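Local coordinates for protein elongation factor G (Thermus thermophilus, PDB 2DY1) that binds GTP together with magnesium and probably acts as a GTPase elongation factor in protein synthesis, at residues Lys135-Gly140 / Leu252-Arg257; Val483-Glu488 / Lys561-Glu566; Glu514-Ala519 / Ala535-Gly540. One frame throughout, in Å; residues are numbered along the deposited sequence.

Interaction 1: Lys135-Gly140 / Leu252-Arg257; sequences KLDKGG and LASGER. With GTP (guanosine-5'-triphosphate), chain C.
Arg257 lays its CG and CD methylenes against Asp137, CG standing 3.4 Å from Asp137 CG and CD close to OD2. The carboxylate and guanidinium planes lie only 21° apart, yet Asp137 OD2 and Arg257 NE, 4.6 Å apart, are too distant for a salt bridge. Chi1 of 58° places Asp137 CG between the backbone N and the carbonyl carbon, and from there the carboxylate faces the Watson-Crick edge of the guanine: N1 of GTP donates to OD1 at 2.7 Å and 170°, and N2 donates to OD2. The backbone N of Lys135 donates to O6 of the base. Ser254 OG donates to GTP O6 at 2.6 Å and itself accepts the N of Arg257 in an ST motif. The purine is sandwiched: Lys135 CG lies over one face, 3.4 Å from C6 of GTP, and Glu256 CB over the other. Away from the base, Leu136 CD2 packs on Leu252 CD1 (3.9 Å), the two side chains crossing at about a right angle. An asparagine in place of Asp137 would probably leave one guanine donor facing an amide N-H. Lys135 and Asp137 fit the NKxD motif of P-loop GTPases; this matching of donors and acceptors is consistent with selectivity for guanine.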
loop_
_atom_site.group_PDB
_atom_site.type_symbol
_atom_site.label_atom_id
_atom_site.label_comp_id
_atom_site.label_asym_id
_atom_site.label_seq_id
_atom_site.Cartn_x
_atom_site.Cartn_y
_atom_site.Cartn_z
ATOM N N LYS A 135 10.093 23.660 -5.223
ATOM C CA LYS A 135 9.161 24.774 -5.032
ATOM C C LYS A 135 9.623 25.975 -4.205
ATOM O O LYS A 135 8.789 26.730 -3.687
ATOM C CB LYS A 135 7.849 24.228 -4.438
ATOM C CG LYS A 135 7.181 23.172 -5.312
ATOM C CD LYS A 135 5.778 22.814 -4.777
ATOM C CE LYS A 135 4.992 21.944 -5.760
ATOM N NZ LYS A 135 3.549 21.751 -5.353
ATOM N N LEU A 136 10.933 26.173 -4.065
ATOM C CA LEU A 136 11.373 27.331 -3.294
ATOM C C LEU A 136 10.933 28.629 -4.000
ATOM O O LEU A 136 10.832 29.679 -3.352
ATOM C CB LEU A 136 12.895 27.311 -3.102
ATOM C CG LEU A 136 13.470 28.398 -2.179
ATOM C CD1 LEU A 136 12.926 28.207 -0.770
ATOM C CD2 LEU A 136 14.997 28.344 -2.175
ATOM N N ASP A 137 10.638 28.558 -5.295
ATOM C CA ASP A 137 10.222 29.753 -6.040
ATOM C C ASP A 137 8.883 30.273 -5.550
ATOM O O ASP A 137 8.509 31.419 -5.840
ATOM C CB ASP A 137 10.148 29.475 -7.545
ATOM C CG ASP A 137 9.198 28.334 -7.886
ATOM O OD1 ASP A 137 9.399 27.217 -7.345
ATOM O OD2 ASP A 137 8.265 28.555 -8.698
ATOM N N LYS A 138 8.159 29.444 -4.807
ATOM C CA LYS A 138 6.876 29.875 -4.286
ATOM C C LYS A 138 7.018 30.763 -3.036
ATOM O O LYS A 138 6.021 31.283 -2.536
ATOM C CB LYS A 138 5.974 28.657 -4.057
ATOM C CG LYS A 138 5.756 27.886 -5.361
ATOM C CD LYS A 138 4.767 26.733 -5.244
ATOM C CE LYS A 138 3.324 27.212 -5.306
ATOM N NZ LYS A 138 2.379 26.056 -5.252
ATOM N N GLY A 139 8.248 30.940 -2.531
ATOM C CA GLY A 139 8.469 31.853 -1.404
ATOM C C GLY A 139 8.897 31.465 0.012
ATOM O O GLY A 139 8.997 32.340 0.889
ATOM N N GLY A 140 9.179 30.190 0.238
ATOM C CA GLY A 140 9.552 29.706 1.561
ATOM C C GLY A 140 10.889 30.094 2.170
ATOM O O GLY A 140 11.683 30.802 1.569
ATOM N N LEU A 252 19.008 21.303 -3.674
ATOM C CA LEU A 252 17.957 22.229 -4.057
ATOM C C LEU A 252 17.796 22.161 -5.569
ATOM O O LEU A 252 18.768 22.364 -6.308
ATOM C CB LEU A 252 18.389 23.643 -3.624
ATOM C CG LEU A 252 17.546 24.900 -3.774
ATOM C CD1 LEU A 252 16.179 24.752 -3.116
ATOM C CD2 LEU A 252 18.340 26.034 -3.108
ATOM N N ALA A 253 16.579 21.880 -6.046
ATOM C CA ALA A 253 16.351 21.827 -7.491
ATOM C C ALA A 253 14.864 21.973 -7.769
ATOM O O ALA A 253 14.036 21.608 -6.941
ATOM C CB ALA A 253 16.864 20.492 -8.082
ATOM N N SER A 254 14.541 22.520 -8.937
ATOM C CA SER A 254 13.148 22.687 -9.337
ATOM C C SER A 254 13.036 22.371 -10.824
ATOM O O SER A 254 13.754 22.935 -11.641
ATOM C CB SER A 254 12.676 24.119 -9.115
ATOM O OG SER A 254 11.462 24.343 -9.818
ATOM N N GLY A 255 12.140 21.450 -11.175
ATOM C CA GLY A 255 11.982 21.153 -12.588
ATOM C C GLY A 255 11.136 22.218 -13.270
ATOM O O GLY A 255 11.217 22.399 -14.474
ATOM N N GLU A 256 10.364 22.960 -12.473
ATOM C CA GLU A 256 9.475 24.001 -13.010
ATOM C C GLU A 256 10.286 25.244 -13.370
ATOM O O GLU A 256 10.097 25.824 -14.426
ATOM C CB GLU A 256 8.413 24.341 -11.970
ATOM C CG GLU A 256 7.271 25.202 -12.464
ATOM C CD GLU A 256 6.308 24.424 -13.328
ATOM O OE1 GLU A 256 6.006 23.260 -12.971
ATOM O OE2 GLU A 256 5.849 24.974 -14.353
ATOM N N ARG A 257 11.209 25.632 -12.494
ATOM C CA ARG A 257 12.063 26.798 -12.745
ATOM C C ARG A 257 13.347 26.403 -13.486
ATOM O O ARG A 257 14.142 27.265 -13.857
ATOM C CB ARG A 257 12.457 27.460 -11.412
ATOM C CG ARG A 257 11.318 27.927 -10.538
ATOM C CD ARG A 257 10.559 29.044 -11.217
ATOM N NE ARG A 257 11.457 30.135 -11.566
ATOM C CZ ARG A 257 11.161 31.103 -12.428
ATOM N NH1 ARG A 257 9.981 31.118 -13.036
ATOM N NH2 ARG A 257 12.050 32.055 -12.688
HETATM P PG GTP C . 2.401 13.189 -7.172
HETATM O O1G GTP C . 0.813 13.426 -7.243
HETATM O O2G GTP C . 2.844 12.231 -8.381
HETATM O O3G GTP C . 2.852 12.679 -5.858
HETATM O O3B GTP C . 2.974 14.662 -7.480
HETATM P PB GTP C . 4.488 14.987 -7.904
HETATM O O1B GTP C . 5.340 14.937 -6.693
HETATM O O2B GTP C . 4.877 14.138 -9.055
HETATM O O3A GTP C . 4.384 16.539 -8.295
HETATM P PA GTP C . 4.151 17.077 -9.788
HETATM O O1A GTP C . 5.424 16.988 -10.537
HETATM O O2A GTP C . 2.949 16.420 -10.351
HETATM O "O5'" GTP C . 3.843 18.637 -9.553
HETATM C "C5'" GTP C . 2.578 19.009 -9.004
HETATM C "C4'" GTP C . 2.344 20.505 -9.207
HETATM O "O4'" GTP C . 3.497 21.176 -8.672
HETATM C "C3'" GTP C . 2.308 20.828 -10.702
HETATM O "O3'" GTP C . 1.451 21.953 -10.917
HETATM C "C2'" GTP C . 3.759 21.204 -10.999
HETATM O "O2'" GTP C . 3.795 22.122 -12.096
HETATM C "C1'" GTP C . 4.074 21.973 -9.717
HETATM N N9 GTP C . 5.526 22.118 -9.470
HETATM C C8 GTP C . 6.417 21.128 -9.430
HETATM N N7 GTP C . 7.600 21.607 -9.049
HETATM C C5 GTP C . 7.466 22.915 -8.851
HETATM C C6 GTP C . 8.342 23.921 -8.455
HETATM O O6 GTP C . 9.511 23.681 -8.155
HETATM N N1 GTP C . 7.858 25.232 -8.364
HETATM C C2 GTP C . 6.518 25.505 -8.665
HETATM N N2 GTP C . 6.053 26.748 -8.577
HETATM N N3 GTP C . 5.702 24.508 -9.038
HETATM C C4 GTP C . 6.145 23.246 -9.131
#

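Interaction 2: Val483-Glu488 / Lys561-Glu566; sequences VWLRLE and KKVMAE
Leu487 sets its CG anti to the carbonyl carbon (chi1 -67°), and Val563 sets its CG1 anti to the backbone N (chi1 -176°); these two choices turn the branches of both residues into the gap between strand and helix. Val563 CG1 then rests 3.7 Å from Leu487 CG, the side chains meeting at a slant. The other methyl of Val563 serves a second neighbour: CG2 lies 3.6 Å from the carbonyl O of Leu485 and more loosely, at 4.4 Å, from Leu485 CD2. One valine thus fills the space beside two successive inward-facing leucines of the strand. Leu487 CD1 goes further, reaching 3.6 Å from the backbone N of Met564 and 4.1 Å from Met564 CB, while the extended methionine chain runs on away from the strand. The contact is apolar packing with both sides buried. Arg486, whose CB points away from the helix, holds Glu488 OE2 through NE at 2.8 Å, and it has a second salt-bridge partner in Glu465. Over these segments strand and helix cross at -35°, their axes 8.5 Å apart at closest. In domain IV, helix 549-566 covers this face of strand 477-489, which lies between strands 464-474 and 533-541; Ile460 of strand 457-460 also touches Leu487 and Met564.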
loop_
_atom_site.group_PDB
_atom_site.type_symbol
_atom_site.label_atom_id
_atom_site.label_comp_id
_atom_site.label_asym_id
_atom_site.label_seq_id
_atom_site.Cartn_x
_atom_site.Cartn_y
_atom_site.Cartn_z
ATOM N N VAL A 483 -34.554 -36.729 16.860
ATOM C CA VAL A 483 -33.618 -36.003 17.708
ATOM C C VAL A 483 -34.290 -35.061 18.688
ATOM O O VAL A 483 -35.174 -34.288 18.313
ATOM C CB VAL A 483 -32.656 -35.148 16.800
ATOM C CG1 VAL A 483 -31.724 -34.294 17.651
ATOM C CG2 VAL A 483 -31.863 -36.059 15.882
ATOM N N TRP A 484 -33.895 -35.134 19.958
ATOM C CA TRP A 484 -34.402 -34.196 20.931
ATOM C C TRP A 484 -33.226 -33.252 21.198
ATOM O O TRP A 484 -32.133 -33.678 21.609
ATOM C CB TRP A 484 -34.858 -34.887 22.211
ATOM C CG TRP A 484 -36.182 -35.551 22.026
ATOM C CD1 TRP A 484 -36.407 -36.808 21.542
ATOM C CD2 TRP A 484 -37.475 -34.981 22.293
ATOM N NE1 TRP A 484 -37.768 -37.056 21.497
ATOM C CE2 TRP A 484 -38.443 -35.955 21.948
ATOM C CE3 TRP A 484 -37.907 -33.744 22.793
ATOM C CZ2 TRP A 484 -39.823 -35.727 22.086
ATOM C CZ3 TRP A 484 -39.282 -33.519 22.933
ATOM C CH2 TRP A 484 -40.218 -34.507 22.579
ATOM N N LEU A 485 -33.484 -31.968 20.981
ATOM C CA LEU A 485 -32.484 -30.912 21.098
ATOM C C LEU A 485 -32.829 -29.815 22.102
ATOM O O LEU A 485 -33.946 -29.309 22.120
ATOM C CB LEU A 485 -32.323 -30.244 19.728
ATOM C CG LEU A 485 -31.436 -28.992 19.675
ATOM C CD1 LEU A 485 -29.977 -29.420 19.799
ATOM C CD2 LEU A 485 -31.646 -28.261 18.339
ATOM N N ARG A 486 -31.856 -29.448 22.929
ATOM C CA ARG A 486 -32.029 -28.353 23.880
ATOM C C ARG A 486 -31.013 -27.284 23.452
ATOM O O ARG A 486 -29.848 -27.594 23.215
ATOM C CB ARG A 486 -31.716 -28.837 25.307
ATOM C CG ARG A 486 -31.843 -27.791 26.402
ATOM C CD ARG A 486 -31.422 -28.418 27.734
ATOM N NE ARG A 486 -31.485 -27.511 28.881
ATOM C CZ ARG A 486 -32.601 -27.188 29.529
ATOM N NH1 ARG A 486 -33.773 -27.685 29.157
ATOM N NH2 ARG A 486 -32.543 -26.370 30.573
ATOM N N LEU A 487 -31.469 -26.037 23.338
ATOM C CA LEU A 487 -30.604 -24.912 22.975
ATOM C C LEU A 487 -30.499 -23.981 24.173
ATOM O O LEU A 487 -31.500 -23.654 24.810
ATOM C CB LEU A 487 -31.189 -24.121 21.793
ATOM C CG LEU A 487 -31.241 -24.818 20.436
ATOM C CD1 LEU A 487 -31.809 -23.832 19.410
ATOM C CD2 LEU A 487 -29.849 -25.280 20.008
ATOM N N GLU A 488 -29.288 -23.547 24.485
ATOM C CA GLU A 488 -29.101 -22.649 25.614
ATOM C C GLU A 488 -28.234 -21.484 25.200
ATOM O O GLU A 488 -27.254 -21.658 24.467
ATOM C CB GLU A 488 -28.405 -23.373 26.760
ATOM C CG GLU A 488 -29.095 -24.645 27.191
ATOM C CD GLU A 488 -28.392 -25.313 28.353
ATOM O OE1 GLU A 488 -27.167 -25.114 28.512
ATOM O OE2 GLU A 488 -29.068 -26.050 29.101
ATOM N N LYS A 561 -34.534 -25.510 13.986
ATOM C CA LYS A 561 -35.497 -24.481 13.590
ATOM C C LYS A 561 -36.636 -24.323 14.594
ATOM O O LYS A 561 -36.992 -23.206 14.980
ATOM C CB LYS A 561 -36.078 -24.809 12.215
ATOM C CG LYS A 561 -35.048 -24.974 11.113
ATOM C CD LYS A 561 -34.315 -23.674 10.807
ATOM C CE LYS A 561 -33.425 -23.828 9.573
ATOM N NZ LYS A 561 -32.702 -22.571 9.224
ATOM N N LYS A 562 -37.213 -25.443 15.022
ATOM C CA LYS A 562 -38.311 -25.406 15.983
ATOM C C LYS A 562 -37.876 -24.824 17.319
ATOM O O LYS A 562 -38.518 -23.930 17.865
ATOM C CB LYS A 562 -38.850 -26.825 16.207
ATOM C CG LYS A 562 -39.919 -26.916 17.288
ATOM C CD LYS A 562 -40.299 -28.369 17.595
ATOM C CE LYS A 562 -40.716 -29.131 16.333
ATOM N NZ LYS A 562 -41.186 -30.531 16.627
ATOM N N VAL A 563 -36.764 -25.330 17.849
ATOM C CA VAL A 563 -36.308 -24.869 19.145
ATOM C C VAL A 563 -35.832 -23.418 19.185
ATOM O O VAL A 563 -36.134 -22.693 20.133
ATOM C CB VAL A 563 -35.199 -25.809 19.691
ATOM C CG1 VAL A 563 -34.794 -25.382 21.093
ATOM C CG2 VAL A 563 -35.720 -27.249 19.711
ATOM N N MET A 564 -35.090 -22.980 18.170
ATOM C CA MET A 564 -34.612 -21.604 18.186
ATOM C C MET A 564 -35.773 -20.610 18.268
ATOM O O MET A 564 -35.658 -19.564 18.912
ATOM C CB MET A 564 -33.778 -21.294 16.943
ATOM C CG MET A 564 -33.324 -19.846 16.912
ATOM S SD MET A 564 -32.393 -19.420 15.440
ATOM C CE MET A 564 -32.147 -17.635 15.763
ATOM N N ALA A 565 -36.887 -20.941 17.631
ATOM C CA ALA A 565 -38.054 -20.055 17.640
ATOM C C ALA A 565 -38.672 -19.897 19.031
ATOM O O ALA A 565 -39.351 -18.901 19.319
ATOM C CB ALA A 565 -39.094 -20.571 16.666
ATOM N N GLU A 566 -38.444 -20.880 19.899
ATOM C CA GLU A 566 -38.980 -20.834 21.253
ATOM C C GLU A 566 -37.930 -20.284 22.196
ATOM O O GLU A 566 -38.185 -20.119 23.390
ATOM C CB GLU A 566 -39.364 -22.245 21.722
ATOM C CG GLU A 566 -40.093 -23.085 20.685
ATOM C CD GLU A 566 -40.316 -24.525 21.141
ATOM O OE1 GLU A 566 -40.879 -25.314 20.354
ATOM O OE2 GLU A 566 -39.930 -24.870 22.282
#

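Interaction 3: Glu514-Ala519 / Ala535-Gly540; sequences EGIKEA and AIVYNG
Ile516 makes both contacts of this small apolar interface, one with each of its branches. Its CG2 stands 4.2 Å from Ala535 CB, and its CD1, at the end of the other branch, lies 4.1 Å from Val537 CG2. Chi1 of -77° sets CG1 beside the backbone N, and chi2 of 145°, off the staggered positions, swings CD1 across to the valine. Ile516 and Val537 lie obliquely to each other; both contacts are methyl to methyl, at distances that mark gentle van der Waals contact without tight interlocking. Ala535 and Val537, two residues apart on the strand, both direct their CB toward the helix. Ile516 CA and Ala535 CA, 8.0 Å apart, are the nearest CA pair of the two segments.

Hydrogen bonding belongs to each element separately. In the helix, Glu518 N bonds to Glu514 O at 2.9 Å and Ala519 N to Gly515 O at 3.1 Å, the regular alpha-helical pattern, N-H to the carbonyl four residues earlier, running past Ile516. The strand is bonded by its backbone to Glu496 and Arg498 along one side and to strand 477-489 along the other.

Helix 509-520 is the connection of a beta-alpha-beta unit, joining the neighbouring parallel strands 494-497 and 533-541 and packing on the sheet they share. Phe495 of the first strand touches both Ile516 and Val537 and so borders the contact. Alongside, helix 549-566 packs against the same helix through Ser557 and Phe560, which touch Ala519.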
loop_
_atom_site.group_PDB
_atom_site.type_symbol
_atom_site.label_atom_id
_atom_site.label_comp_id
_atom_site.label_asym_id
_atom_site.label_seq_id
_atom_site.Cartn_x
_atom_site.Cartn_y
_atom_site.Cartn_z
ATOM N N GLU A 514 -23.795 -31.828 12.151
ATOM C CA GLU A 514 -23.814 -31.206 10.820
ATOM C C GLU A 514 -25.150 -30.526 10.550
ATOM O O GLU A 514 -25.198 -29.403 10.058
ATOM C CB GLU A 514 -23.587 -32.254 9.725
ATOM C CG GLU A 514 -22.157 -32.689 9.500
ATOM C CD GLU A 514 -22.060 -33.742 8.401
ATOM O OE1 GLU A 514 -22.701 -33.555 7.338
ATOM O OE2 GLU A 514 -21.346 -34.751 8.598
ATOM N N GLY A 515 -26.242 -31.230 10.851
ATOM C CA GLY A 515 -27.570 -30.682 10.636
ATOM C C GLY A 515 -27.854 -29.439 11.457
ATOM O O GLY A 515 -28.543 -28.525 11.016
ATOM N N ILE A 516 -27.348 -29.412 12.684
ATOM C CA ILE A 516 -27.540 -28.243 13.529
ATOM C C ILE A 516 -26.734 -27.088 12.956
ATOM O O ILE A 516 -27.238 -25.971 12.849
ATOM C CB ILE A 516 -27.089 -28.522 14.998
ATOM C CG1 ILE A 516 -28.164 -29.363 15.701
ATOM C CG2 ILE A 516 -26.868 -27.207 15.740
ATOM C CD1 ILE A 516 -27.602 -30.368 16.699
ATOM N N LYS A 517 -25.484 -27.355 12.585
ATOM C CA LYS A 517 -24.657 -26.293 12.029
ATOM C C LYS A 517 -25.266 -25.742 10.737
ATOM O O LYS A 517 -25.263 -24.534 10.505
ATOM C CB LYS A 517 -23.232 -26.788 11.787
ATOM C CG LYS A 517 -22.403 -26.949 13.064
ATOM C CD LYS A 517 -21.009 -27.466 12.721
ATOM C CE LYS A 517 -20.093 -27.480 13.929
ATOM N NZ LYS A 517 -18.732 -27.984 13.575
ATOM N N GLU A 518 -25.818 -26.623 9.910
ATOM C CA GLU A 518 -26.423 -26.183 8.657
ATOM C C GLU A 518 -27.646 -25.299 8.881
ATOM O O GLU A 518 -27.802 -24.269 8.220
ATOM C CB GLU A 518 -26.757 -27.406 7.789
ATOM C CG GLU A 518 -25.492 -28.187 7.404
ATOM C CD GLU A 518 -25.763 -29.531 6.733
ATOM O OE1 GLU A 518 -26.890 -30.056 6.854
ATOM O OE2 GLU A 518 -24.830 -30.069 6.097
ATOM N N ALA A 519 -28.502 -25.664 9.832
ATOM C CA ALA A 519 -29.689 -24.872 10.104
ATOM C C ALA A 519 -29.299 -23.559 10.765
ATOM O O ALA A 519 -30.005 -22.555 10.640
ATOM C CB ALA A 519 -30.651 -25.647 11.012
ATOM N N ALA A 535 -25.733 -26.404 21.920
ATOM C CA ALA A 535 -26.710 -27.357 21.418
ATOM C C ALA A 535 -26.466 -28.678 22.142
ATOM O O ALA A 535 -25.376 -29.251 22.066
ATOM C CB ALA A 535 -26.543 -27.542 19.904
ATOM N N ILE A 536 -27.491 -29.154 22.836
ATOM C CA ILE A 536 -27.424 -30.397 23.591
ATOM C C ILE A 536 -28.397 -31.421 22.999
ATOM O O ILE A 536 -29.609 -31.176 22.948
ATOM C CB ILE A 536 -27.805 -30.138 25.069
ATOM C CG1 ILE A 536 -26.873 -29.073 25.670
ATOM C CG2 ILE A 536 -27.702 -31.432 25.863
ATOM C CD1 ILE A 536 -27.261 -28.643 27.084
ATOM N N VAL A 537 -27.868 -32.556 22.533
ATOM C CA VAL A 537 -28.718 -33.619 21.992
ATOM C C VAL A 537 -28.849 -34.586 23.157
ATOM O O VAL A 537 -27.868 -35.216 23.575
ATOM C CB VAL A 537 -28.071 -34.267 20.761
ATOM C CG1 VAL A 537 -28.881 -35.521 20.324
ATOM C CG2 VAL A 537 -28.040 -33.238 19.633
ATOM N N TYR A 538 -30.068 -34.693 23.682
ATOM C CA TYR A 538 -30.295 -35.467 24.893
ATOM C C TYR A 538 -31.207 -36.670 24.844
ATOM O O TYR A 538 -31.332 -37.386 25.832
ATOM C CB TYR A 538 -30.790 -34.522 25.984
ATOM C CG TYR A 538 -32.152 -33.906 25.723
ATOM C CD1 TYR A 538 -32.293 -32.736 24.961
ATOM C CD2 TYR A 538 -33.303 -34.491 26.249
ATOM C CE1 TYR A 538 -33.555 -32.181 24.744
ATOM C CE2 TYR A 538 -34.557 -33.947 26.036
ATOM C CZ TYR A 538 -34.679 -32.792 25.284
ATOM O OH TYR A 538 -35.928 -32.258 25.080
ATOM N N ASN A 539 -31.869 -36.887 23.713
ATOM C CA ASN A 539 -32.747 -38.040 23.592
ATOM C C ASN A 539 -33.016 -38.200 22.095
ATOM O O ASN A 539 -32.620 -37.352 21.285
ATOM C CB ASN A 539 -34.052 -37.795 24.378
ATOM C CG ASN A 539 -34.888 -39.062 24.572
ATOM O OD1 ASN A 539 -36.072 -38.988 24.940
ATOM N ND2 ASN A 539 -34.281 -40.215 24.350
ATOM N N GLY A 540 -33.664 -39.295 21.729
ATOM C CA GLY A 540 -33.959 -39.535 20.327
ATOM C C GLY A 540 -34.151 -41.023 20.139
ATOM O O GLY A 540 -34.273 -41.781 21.109
#

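From the N terminus, interaction 1 comes first: it closes a long excursion of 111 residues within the GTP-binding domain, bringing together the loops that follow strands 129-134 and 248-252. The chain then runs on to domain IV, where interaction 2 joins strand 477-489 to helix 549-566 across 72 intervening residues. Interaction 3 is nested inside that loop and spans 15 residues of its own, between helix 509-520 and strand 533-541. The nested pair share a sheet: Arg486 N and Ile536 O, 2.8 Å apart, probably hydrogen-bond across it. Interaction 1 stands apart on the other side of the chain's centre, its nearest atoms about 57 Å from either.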